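Local coordinates for sensory box/GGDEF family protein (Caulobacter crescentus, PDB 4YME) that probably takes part in cyclic di-GMP turnover, this piece being the GGDEF domain of a longer membrane sensor that also carries MHYT, PAS and EAL domains, at residues 111-114 / 119-122; 61-66 / 83-88; 3-8 / 77-82. All blocks are in the same frame, centred on the assembly; numbering follows the deposited sequence. Where two conformers were deposited one is given.

How the contacts relate
Contact 2 is the core member of the three: all its touching residues are buried, and it joins helix 53-70 to strand 84-91 by apolar packing alone. Contact 3 lies at the surface, where a salt bridge ties the N-terminal loop to strand 76-81, the neighbour of strand 84-91 in the central sheet. Contact 1 is partly buried and rests on backbone hydrogen bonds of a two-stranded hairpin. Contacts 2 and 3 touch through that sheet and through Ala64 against Thr8. Contacts 1 and 2 meet at helix 53-70, where Arg66 probably donates to the carbonyls of Ala112 and Pro113, whereas contacts 1 and 3 do not touch.

Contact 1 (111-114 / 119-122); sequences AAPV and QELA
Val114 and Leu121 face each other as an antiparallel hydrogen-bonded pair, their backbones joined by two reciprocal bonds. Val114 N donates to Leu121 O at 2.9 Å, lying in the plane of that carbonyl. The return bond, from Leu121 N to Val114 O, is nearly straight at the hydrogen (171°), although the donor is tilted 25° from the carbonyl plane. Val114 O also takes a CA-H...O contact from Glu120 CA at 3.5 Å, so an N-H and a C-H converge on one oxygen.

The paired side chains leave the hairpin on the same face. Val114 CG1 meets Leu121 CB at 3.9 Å, the valine coming closest to the root of the leucine. In the conformer described, chi1 of 62° sets CG1 between the backbone N and the carbonyl carbon, a placement that turns this methyl to its partner while CG2 stands anti to N. One residue earlier, Pro113 brings its ring to the strand 119-121. Its CB lies 3.2 Å from Leu121 O, the acceptor already engaged by Val114 N, and its CG comes within 3.9 Å of Glu120 OE1. The glutamate reaches the ring with an extended chain, and this side of the contact is exposed.

Arg66 of helix 53-70 holds the approach to the hairpin by donating to the carbonyls of Ala112 and Pro113. The apolar pair is covered by the same helix: Val114 rests on Leu59 and Glu62, Leu121 on Ala55 and Leu59. His51 of helix 44-51 also touches Leu121, and Met123 packs against Val114. The hairpin of strands 114-116 and 119-121 thus forms a small sheet separate from the central one, following helix 95-109 and lying against helices 53-70 and 44-51.

Contact 2 (61-66 / 83-88); sequences VETARR and DEFIVV
Thr63 lays its methyl over one face of the Phe85 ring, and this CH-pi contact is the tight part of the interface. CG2 stands 3.7 Å from the ring centroid of Phe85, only 15° off the normal, and is offset toward the CE1-CZ side. CB of Thr63 follows it, 3.8 Å from Phe85 CZ. With chi1 -65°, OG1 stays beside the backbone N, where it bonds to Leu59 O, and CG2 stands anti to that N, facing the sheet. The buried hydroxyl is therefore satisfied within the helix. Ala64 approaches the ring more distantly and obliquely. Leu60, Leu67 and Arg79 also pack against Phe85; an alanine here would probably open a gap between helix and sheet and leave the Thr63 methyl without its aromatic partner.

The other side of the helix is polar and more open to solvent. Arg65 grips Glu62 side-on with two nitrogens: NE meets Glu62 OE1 at 2.9 Å and NH2 meets Glu62 OE2 at 2.7 Å, both oxygens being approached from the syn side. Arg66 NE takes the anti side of Glu62 OE2 at 2.8 Å, so this oxygen receives two strong donors, which would probably favour the charged carboxylate.

Phe85 closes the Gly-Gly-Asp-Glu-Phe sequence of residues 81-85, the signature motif of the family, at the turn between strands 76-81 and 84-91. Its packing beneath helix 53-70 is that of a helix laid on the antiparallel sheet of the ferredoxin-like GGDEF fold.

Contact 3 (3-8 / 77-82); sequences EHDGLT and AARLGG
A side-on salt bridge at the protein surface, between Asp5 and Arg79, fastens the loop before helix 13-30 to strand 76-81, an outermost strand of the central sheet. Arg79 NE meets Asp5 OD2 at 2.9 Å in an almost straight bond (175°), and Arg79 NH2 reaches Asp5 OD1, also at 2.9 Å, through a more bent one. The two planes are 57° apart: OD2 lies in the guanidinium plane, yet NE comes to it from above the carboxylate. OD1 offers its syn lone pair to NH2.

The aspartate is itself held by its own loop, since Thr8 OG1 donates to the anti lone pair of Asp5 OD2 at 2.6 Å. Thr8 OG1 is in turn bonded by Leu10 N. Arg79 stands two residues before the Gly-Gly-Asp-Glu-Phe motif of GGDEF domains, and its side chain reaches forward to that motif. The bend at chi3 (74°) swings the guanidinium out of the line of the chain, and NH1 donates to Gly82 O at 2.8 Å, in plane and on a lone pair.

Leu7 CD2 lies over one face of the guanidinium, offset toward NH2, and Thr8 CG2 touches Arg79 CD at 3.9 Å. Leu60 of helix 53-70 contacts both Leu7 and Arg79, while backbone bonds from Leu11 to Ala77 and Arg79 continue the loop along the strand.

Contact 1 (111-114 / 119-122)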
ATOM      1  N   ALA A 111      11.668   3.580  -3.821  1.00 19.80           N
ATOM      2  CA  ALA A 111      12.382   3.932  -5.008  1.00 19.31           C
ATOM      3  C   ALA A 111      13.690   3.151  -5.159  1.00 19.58           C
ATOM      4  O   ALA A 111      14.125   2.901  -6.296  1.00 20.18           O
ATOM      5  CB  ALA A 111      12.651   5.420  -5.001  1.00 21.36           C
ATOM      6  N   ALA A 112      14.349   2.777  -4.062  1.00 18.66           N
ATOM      7  CA  ALA A 112      15.717   2.190  -4.162  1.00 19.55           C
ATOM      8  C   ALA A 112      15.681   0.806  -4.692  1.00 18.58           C
ATOM      9  O   ALA A 112      14.768   0.074  -4.340  1.00 18.35           O
ATOM     10  CB  ALA A 112      16.405   2.161  -2.831  1.00 20.66           C
ATOM     11  N   PRO A 113      16.625   0.399  -5.523  1.00 18.83           N
ATOM     12  CA  PRO A 113      16.584  -0.977  -6.065  1.00 18.78           C
ATOM     13  C   PRO A 113      16.753  -2.066  -5.009  1.00 20.02           C
ATOM     14  O   PRO A 113      17.141  -1.759  -3.893  1.00 20.42           O
ATOM     15  CB  PRO A 113      17.761  -1.027  -7.063  1.00 20.34           C
ATOM     16  CG  PRO A 113      18.497   0.232  -6.850  1.00 21.47           C
ATOM     17  CD  PRO A 113      17.693   1.200  -6.152  1.00 20.38           C
ATOM     18  N   VAL A 114      16.549  -3.305  -5.417  1.00 21.19           N
ATOM     19  CA  VAL A 114      16.756  -4.427  -4.488  0.70 21.92           C
ATOM     20  C   VAL A 114      17.740  -5.406  -5.041  1.00 21.78           C
ATOM     21  O   VAL A 114      17.680  -5.786  -6.190  1.00 21.51           O
ATOM     22  CB  VAL A 114      15.451  -5.115  -4.092  0.70 21.98           C
ATOM     23  CG1 VAL A 114      14.772  -5.690  -5.208  0.70 22.09           C
ATOM     24  CG2 VAL A 114      15.705  -6.215  -3.010  0.70 23.56           C
ATOM     25  N   GLN A 119      22.612  -9.211  -8.877  1.00 38.57           N
ATOM     26  CA  GLN A 119      22.215  -8.060  -9.678  1.00 39.49           C
ATOM     27  C   GLN A 119      21.347  -7.147  -8.792  1.00 35.48           C
ATOM     28  O   GLN A 119      21.125  -7.411  -7.602  1.00 32.69           O
ATOM     29  CB  GLN A 119      21.416  -8.498 -10.904  1.00 45.26           C
ATOM     30  CG  GLN A 119      22.089  -9.588 -11.761  1.00 53.55           C
ATOM     31  CD  GLN A 119      21.103 -10.624 -12.300  1.00 61.18           C
ATOM     32  OE1 GLN A 119      20.040 -10.886 -11.695  1.00 64.92           O
ATOM     33  NE2 GLN A 119      21.455 -11.231 -13.438  1.00 64.99           N
ATOM     34  N   GLU A 120      20.937  -6.030  -9.368  1.00 33.47           N
ATOM     35  CA  GLU A 120      19.948  -5.155  -8.733  1.00 31.73           C
ATOM     36  C   GLU A 120      18.734  -5.067  -9.608  1.00 29.44           C
ATOM     37  O   GLU A 120      18.817  -4.936 -10.811  1.00 31.02           O
ATOM     38  CB  GLU A 120      20.517  -3.778  -8.473  1.00 36.40           C
ATOM     39  CG  GLU A 120      21.474  -3.786  -7.298  1.00 42.12           C
ATOM     40  CD  GLU A 120      21.849  -2.413  -6.849  1.00 46.63           C
ATOM     41  OE1 GLU A 120      21.938  -1.491  -7.693  1.00 51.75           O
ATOM     42  OE2 GLU A 120      22.065  -2.245  -5.635  1.00 52.49           O
ATOM     43  N   LEU A 121      17.574  -5.158  -8.971  1.00 24.59           N
ATOM     44  CA  LEU A 121      16.295  -5.090  -9.621  1.00 23.21           C
ATOM     45  C   LEU A 121      15.675  -3.712  -9.378  1.00 22.02           C
ATOM     46  O   LEU A 121      15.728  -3.164  -8.243  1.00 21.24           O
ATOM     47  CB  LEU A 121      15.381  -6.143  -9.072  1.00 23.83           C
ATOM     48  CG  LEU A 121      15.827  -7.595  -9.213  1.00 24.27           C
ATOM     49  CD1 LEU A 121      14.751  -8.419  -8.529  1.00 24.67           C
ATOM     50  CD2 LEU A 121      15.947  -7.952 -10.626  1.00 25.99           C
ATOM     51  N   ALA A 122      15.171  -3.130 -10.476  1.00 21.08           N
ATOM     52  CA  ALA A 122      14.482  -1.822 -10.445  1.00 22.48           C
ATOM     53  C   ALA A 122      13.224  -1.859  -9.616  1.00 22.12           C
ATOM     54  O   ALA A 122      12.342  -2.710  -9.748  1.00 22.07           O
ATOM     55  CB  ALA A 122      14.164  -1.393 -11.823  1.00 21.80           C
TER

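Contact 2 (61-66 / 83-88)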
ATOM      1  N   VAL A  61       8.896  -9.183  -1.353  1.00 15.68           N
ATOM      2  CA  VAL A  61       9.432  -9.384  -0.006  1.00 15.67           C
ATOM      3  C   VAL A  61      10.122  -8.137   0.490  1.00 15.30           C
ATOM      4  O   VAL A  61       9.928  -7.707   1.624  1.00 14.94           O
ATOM      5  CB  VAL A  61      10.389 -10.604  -0.010  1.00 16.69           C
ATOM      6  CG1 VAL A  61      11.216 -10.645   1.231  1.00 17.34           C
ATOM      7  CG2 VAL A  61       9.503 -11.875  -0.130  1.00 17.28           C
ATOM      8  N   GLU A  62      10.875  -7.488  -0.388  1.00 15.23           N
ATOM      9  CA  GLU A  62      11.576  -6.281   0.047  1.00 16.03           C
ATOM     10  C   GLU A  62      10.574  -5.120   0.221  1.00 15.26           C
ATOM     11  O   GLU A  62      10.719  -4.337   1.140  1.00 15.24           O
ATOM     12  CB  GLU A  62      12.646  -5.918  -0.954  1.00 17.11           C
ATOM     13  CG  GLU A  62      13.391  -4.641  -0.639  1.00 18.36           C
ATOM     14  CD  GLU A  62      14.161  -4.615   0.610  1.00 20.66           C
ATOM     15  OE1 GLU A  62      14.366  -5.647   1.293  1.00 20.77           O
ATOM     16  OE2 GLU A  62      14.543  -3.518   1.081  1.00 23.71           O
ATOM     17  N   THR A  63       9.573  -5.017  -0.646  1.00 14.72           N
ATOM     18  CA  THR A  63       8.534  -3.975  -0.490  1.00 15.03           C
ATOM     19  C   THR A  63       7.902  -4.134   0.868  1.00 14.97           C
ATOM     20  O   THR A  63       7.709  -3.170   1.575  1.00 15.46           O
ATOM     21  CB  THR A  63       7.481  -4.092  -1.598  1.00 14.83           C
ATOM     22  OG1 THR A  63       8.133  -3.809  -2.869  1.00 16.09           O
ATOM     23  CG2 THR A  63       6.339  -3.103  -1.426  1.00 15.13           C
ATOM     24  N   ALA A  64       7.536  -5.375   1.214  1.00 14.46           N
ATOM     25  CA  ALA A  64       6.902  -5.635   2.494  1.00 14.21           C
ATOM     26  C   ALA A  64       7.789  -5.298   3.659  1.00 15.10           C
ATOM     27  O   ALA A  64       7.313  -4.754   4.650  1.00 16.00           O
ATOM     28  CB  ALA A  64       6.474  -7.047   2.556  1.00 14.48           C
ATOM     29  N   ARG A  65       9.062  -5.651   3.566  1.00 15.58           N
ATOM     30  CA  ARG A  65      10.009  -5.286   4.623  1.00 17.13           C
ATOM     31  C   ARG A  65      10.072  -3.773   4.842  1.00 16.88           C
ATOM     32  O   ARG A  65       9.997  -3.302   5.984  1.00 17.66           O
ATOM     33  CB  ARG A  65      11.407  -5.838   4.310  1.00 18.37           C
ATOM     34  CG  ARG A  65      12.393  -5.564   5.427  1.00 19.59           C
ATOM     35  CD  ARG A  65      13.801  -5.792   4.995  1.00 21.77           C
ATOM     36  NE  ARG A  65      14.281  -4.728   4.094  1.00 24.14           N
ATOM     37  CZ  ARG A  65      14.649  -3.508   4.490  1.00 25.61           C
ATOM     38  NH1 ARG A  65      14.592  -3.136   5.762  1.00 30.61           N
ATOM     39  NH2 ARG A  65      15.056  -2.635   3.595  1.00 27.91           N
ATOM     40  N   ARG A  66      10.138  -3.005   3.742  1.00 16.16           N
ATOM     41  CA  ARG A  66      10.141  -1.561   3.792  1.00 16.90           C
ATOM     42  C   ARG A  66       8.841  -1.024   4.391  1.00 17.97           C
ATOM     43  O   ARG A  66       8.834  -0.157   5.281  1.00 18.35           O
ATOM     44  CB  ARG A  66      10.444  -0.956   2.418  1.00 16.50           C
ATOM     45  CG  ARG A  66      11.832  -1.323   1.930  1.00 17.22           C
ATOM     46  CD  ARG A  66      12.182  -0.647   0.585  1.00 17.61           C
ATOM     47  NE  ARG A  66      13.375  -1.215  -0.014  1.00 17.43           N
ATOM     48  CZ  ARG A  66      13.833  -0.914  -1.212  1.00 18.24           C
ATOM     49  NH1 ARG A  66      13.268   0.059  -1.927  1.00 19.25           N
ATOM     50  NH2 ARG A  66      14.907  -1.557  -1.666  1.00 17.75           N
ATOM     51  N   ASP A  83       1.638  -7.441  -7.262  1.00 18.57           N
ATOM     52  CA  ASP A  83       2.384  -6.325  -6.719  1.00 18.07           C
ATOM     53  C   ASP A  83       1.500  -5.179  -6.243  1.00 17.55           C
ATOM     54  O   ASP A  83       1.973  -4.043  -6.175  1.00 18.15           O
ATOM     55  CB  ASP A  83       3.379  -5.798  -7.726  1.00 18.54           C
ATOM     56  CG  ASP A  83       2.711  -5.156  -8.958  1.00 19.80           C
ATOM     57  OD1 ASP A  83       1.630  -5.623  -9.381  1.00 21.84           O
ATOM     58  OD2 ASP A  83       3.296  -4.182  -9.450  1.00 21.26           O
ATOM     59  N   GLU A  84       0.292  -5.490  -5.838  1.00 18.36           N
ATOM     60  CA  GLU A  84      -0.660  -4.516  -5.328  0.50 19.09           C
ATOM     61  C   GLU A  84      -0.672  -4.536  -3.801  1.00 17.87           C
ATOM     62  O   GLU A  84      -1.006  -5.562  -3.194  1.00 17.89           O
ATOM     63  CB  GLU A  84      -2.023  -4.894  -5.816  0.50 22.15           C
ATOM     64  CG  GLU A  84      -2.254  -4.617  -7.286  0.50 24.92           C
ATOM     65  CD  GLU A  84      -3.735  -4.576  -7.470  0.50 27.55           C
ATOM     66  OE1 GLU A  84      -4.349  -3.558  -7.068  0.50 30.14           O
ATOM     67  OE2 GLU A  84      -4.259  -5.626  -7.871  0.50 32.79           O
ATOM     68  N   PHE A  85      -0.283  -3.434  -3.212  1.00 15.67           N
ATOM     69  CA  PHE A  85      -0.223  -3.286  -1.760  1.00 15.32           C
ATOM     70  C   PHE A  85      -1.189  -2.207  -1.325  1.00 15.52           C
ATOM     71  O   PHE A  85      -1.586  -1.325  -2.126  1.00 15.11           O
ATOM     72  CB  PHE A  85       1.163  -2.919  -1.342  1.00 15.15           C
ATOM     73  CG  PHE A  85       2.202  -3.994  -1.627  1.00 14.60           C
ATOM     74  CD1 PHE A  85       2.806  -4.115  -2.846  1.00 15.90           C
ATOM     75  CD2 PHE A  85       2.607  -4.846  -0.599  1.00 14.95           C
ATOM     76  CE1 PHE A  85       3.784  -5.081  -3.067  1.00 15.73           C
ATOM     77  CE2 PHE A  85       3.573  -5.811  -0.813  1.00 15.01           C
ATOM     78  CZ  PHE A  85       4.171  -5.945  -2.075  1.00 15.58           C
ATOM     79  N   ILE A  86      -1.613  -2.261  -0.057  1.00 14.76           N
ATOM     80  CA  ILE A  86      -2.472  -1.249   0.513  1.00 15.81           C
ATOM     81  C   ILE A  86      -1.907  -0.849   1.851  1.00 15.31           C
ATOM     82  O   ILE A  86      -1.512  -1.713   2.671  1.00 15.39           O
ATOM     83  CB  ILE A  86      -3.898  -1.763   0.731  1.00 19.11           C
ATOM     84  CG1 ILE A  86      -4.543  -2.171  -0.560  1.00 22.69           C
ATOM     85  CG2 ILE A  86      -4.740  -0.761   1.540  1.00 19.34           C
ATOM     86  CD1 ILE A  86      -5.118  -1.100  -1.276  1.00 26.08           C
ATOM     87  N   VAL A  87      -1.893   0.451   2.119  1.00 14.76           N
ATOM     88  CA  VAL A  87      -1.590   0.965   3.448  1.00 14.60           C
ATOM     89  C   VAL A  87      -2.783   1.733   3.932  1.00 15.09           C
ATOM     90  O   VAL A  87      -3.358   2.562   3.210  1.00 16.30           O
ATOM     91  CB  VAL A  87      -0.343   1.878   3.445  1.00 15.45           C
ATOM     92  CG1 VAL A  87      -0.213   2.584   4.761  1.00 17.40           C
ATOM     93  CG2 VAL A  87       0.908   1.077   3.069  1.00 15.98           C
ATOM     94  N   VAL A  88      -3.215   1.428   5.148  1.00 13.57           N
ATOM     95  CA  VAL A  88      -4.254   2.182   5.823  1.00 14.53           C
ATOM     96  C   VAL A  88      -3.638   3.024   6.905  1.00 14.91           C
ATOM     97  O   VAL A  88      -2.992   2.506   7.808  1.00 14.74           O
ATOM     98  CB  VAL A  88      -5.365   1.255   6.376  1.00 14.20           C
ATOM     99  CG1 VAL A  88      -6.391   2.075   7.148  1.00 15.47           C
ATOM    100  CG2 VAL A  88      -5.993   0.410   5.296  1.00 15.57           C
TER

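Contact 3 (3-8 / 77-82)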
ATOM      1  N   GLU A   3      -4.811 -14.821   8.371  1.00 28.80           N
ATOM      2  CA  GLU A   3      -4.849 -13.343   8.413  1.00 27.96           C
ATOM      3  C   GLU A   3      -3.650 -12.692   7.820  1.00 23.13           C
ATOM      4  O   GLU A   3      -3.673 -11.496   7.647  1.00 25.00           O
ATOM      5  CB  GLU A   3      -5.130 -12.810   9.830  1.00 31.52           C
ATOM      6  CG  GLU A   3      -6.592 -13.107  10.197  1.00 37.39           C
ATOM      7  CD  GLU A   3      -6.941 -12.980  11.665  1.00 43.81           C
ATOM      8  OE1 GLU A   3      -6.033 -13.093  12.551  1.00 49.30           O
ATOM      9  OE2 GLU A   3      -8.152 -12.826  11.918  1.00 48.07           O
ATOM     10  N   HIS A   4      -2.638 -13.469   7.444  1.00 21.04           N
ATOM     11  CA  HIS A   4      -1.458 -12.911   6.792  1.00 19.99           C
ATOM     12  C   HIS A   4      -1.247 -13.412   5.389  1.00 18.76           C
ATOM     13  O   HIS A   4      -1.525 -14.537   5.069  1.00 20.76           O
ATOM     14  CB  HIS A   4      -0.203 -13.259   7.579  1.00 22.69           C
ATOM     15  CG  HIS A   4      -0.153 -12.566   8.896  1.00 26.93           C
ATOM     16  ND1 HIS A   4      -0.315 -13.240  10.089  1.00 32.24           N
ATOM     17  CD2 HIS A   4      -0.102 -11.247   9.199  1.00 28.56           C
ATOM     18  CE1 HIS A   4      -0.280 -12.364  11.080  1.00 32.19           C
ATOM     19  NE2 HIS A   4      -0.222 -11.142  10.566  1.00 33.59           N
ATOM     20  N   ASP A   5      -0.671 -12.558   4.573  1.00 16.24           N
ATOM     21  CA  ASP A   5      -0.157 -12.928   3.273  1.00 16.28           C
ATOM     22  C   ASP A   5       1.042 -13.813   3.533  1.00 17.09           C
ATOM     23  O   ASP A   5       2.032 -13.387   4.148  1.00 17.87           O
ATOM     24  CB  ASP A   5       0.285 -11.687   2.499  1.00 16.07           C
ATOM     25  CG  ASP A   5       0.905 -12.019   1.160  1.00 17.01           C
ATOM     26  OD1 ASP A   5       0.266 -12.745   0.365  1.00 20.00           O
ATOM     27  OD2 ASP A   5       2.033 -11.543   0.909  1.00 16.88           O
ATOM     28  N   GLY A   6       0.987 -15.033   3.023  1.00 18.20           N
ATOM     29  CA  GLY A   6       2.107 -15.978   3.270  1.00 18.40           C
ATOM     30  C   GLY A   6       3.434 -15.484   2.740  1.00 17.37           C
ATOM     31  O   GLY A   6       4.489 -15.609   3.392  1.00 17.44           O
ATOM     32  N   LEU A   7       3.443 -14.956   1.504  1.00 17.11           N
ATOM     33  CA  LEU A   7       4.684 -14.585   0.902  1.00 16.75           C
ATOM     34  C   LEU A   7       5.400 -13.522   1.712  1.00 16.25           C
ATOM     35  O   LEU A   7       6.575 -13.642   1.895  1.00 16.41           O
ATOM     36  CB  LEU A   7       4.486 -14.080  -0.535  1.00 17.90           C
ATOM     37  CG  LEU A   7       5.747 -13.835  -1.308  1.00 19.46           C
ATOM     38  CD1 LEU A   7       6.562 -15.094  -1.652  1.00 20.92           C
ATOM     39  CD2 LEU A   7       5.403 -12.982  -2.545  1.00 20.71           C
ATOM     40  N   THR A   8       4.689 -12.523   2.221  1.00 15.84           N
ATOM     41  CA  THR A   8       5.304 -11.320   2.796  1.00 15.42           C
ATOM     42  C   THR A   8       5.063 -11.095   4.302  1.00 15.09           C
ATOM     43  O   THR A   8       5.841 -10.406   4.940  1.00 17.05           O
ATOM     44  CB  THR A   8       4.733 -10.019   2.119  1.00 15.87           C
ATOM     45  OG1 THR A   8       3.350  -9.879   2.406  1.00 16.72           O
ATOM     46  CG2 THR A   8       5.002  -9.993   0.622  1.00 17.01           C
ATOM     47  N   ALA A  77      -0.647  -2.463   6.880  1.00 15.46           N
ATOM     48  CA  ALA A  77      -0.306  -2.744   5.477  1.00 15.69           C
ATOM     49  C   ALA A  77      -0.698  -4.143   5.106  1.00 15.15           C
ATOM     50  O   ALA A  77      -0.631  -5.071   5.921  1.00 15.37           O
ATOM     51  CB  ALA A  77       1.118  -2.514   5.227  1.00 16.20           C
ATOM     52  N   ALA A  78      -1.056  -4.306   3.844  1.00 14.10           N
ATOM     53  CA  ALA A  78      -1.528  -5.551   3.247  1.00 14.75           C
ATOM     54  C   ALA A  78      -0.948  -5.745   1.852  1.00 14.91           C
ATOM     55  O   ALA A  78      -0.604  -4.741   1.212  1.00 14.72           O
ATOM     56  CB  ALA A  78      -3.017  -5.571   3.117  1.00 16.14           C
ATOM     57  N   ARG A  79      -0.823  -6.980   1.399  1.00 15.25           N
ATOM     58  CA  ARG A  79      -0.581  -7.246  -0.021  1.00 15.52           C
ATOM     59  C   ARG A  79      -1.842  -7.940  -0.529  1.00 18.68           C
ATOM     60  O   ARG A  79      -2.313  -8.902   0.078  1.00 20.23           O
ATOM     61  CB  ARG A  79       0.635  -8.147  -0.235  1.00 15.86           C
ATOM     62  CG  ARG A  79       0.948  -8.341  -1.732  1.00 16.88           C
ATOM     63  CD  ARG A  79       2.196  -9.161  -2.015  1.00 18.17           C
ATOM     64  NE  ARG A  79       1.939 -10.537  -1.761  1.00 18.94           N
ATOM     65  CZ  ARG A  79       1.619 -11.457  -2.683  1.00 19.29           C
ATOM     66  NH1 ARG A  79       1.506 -11.194  -3.996  1.00 21.00           N
ATOM     67  NH2 ARG A  79       1.400 -12.681  -2.291  1.00 20.67           N
ATOM     68  N   LEU A  80      -2.429  -7.426  -1.605  1.00 21.96           N
ATOM     69  CA  LEU A  80      -3.670  -8.080  -2.110  1.00 26.92           C
ATOM     70  C   LEU A  80      -3.396  -9.351  -2.888  1.00 30.83           C
ATOM     71  O   LEU A  80      -4.141 -10.347  -2.757  1.00 35.23           O
ATOM     72  CB  LEU A  80      -4.519  -7.089  -2.895  1.00 28.82           C
ATOM     73  CG  LEU A  80      -4.893  -5.843  -2.075  1.00 31.04           C
ATOM     74  CD1 LEU A  80      -5.669  -4.773  -2.893  1.00 33.15           C
ATOM     75  CD2 LEU A  80      -5.716  -6.320  -0.879  1.00 33.47           C
ATOM     76  N   GLY A  81      -2.262  -9.368  -3.572  1.00 27.52           N
ATOM     77  CA  GLY A  81      -2.037 -10.181  -4.762  1.00 30.49           C
ATOM     78  C   GLY A  81      -1.185  -9.432  -5.784  1.00 27.87           C
ATOM     79  O   GLY A  81      -1.211  -8.197  -5.933  1.00 30.74           O
ATOM     80  N   GLY A  82      -0.391 -10.175  -6.517  1.00 24.23           N
ATOM     81  CA  GLY A  82       0.570  -9.563  -7.389  1.00 22.70           C
ATOM     82  C   GLY A  82       1.403  -8.576  -6.629  1.00 21.16           C
ATOM     83  O   GLY A  82       1.782  -8.832  -5.485  1.00 20.44           O
TER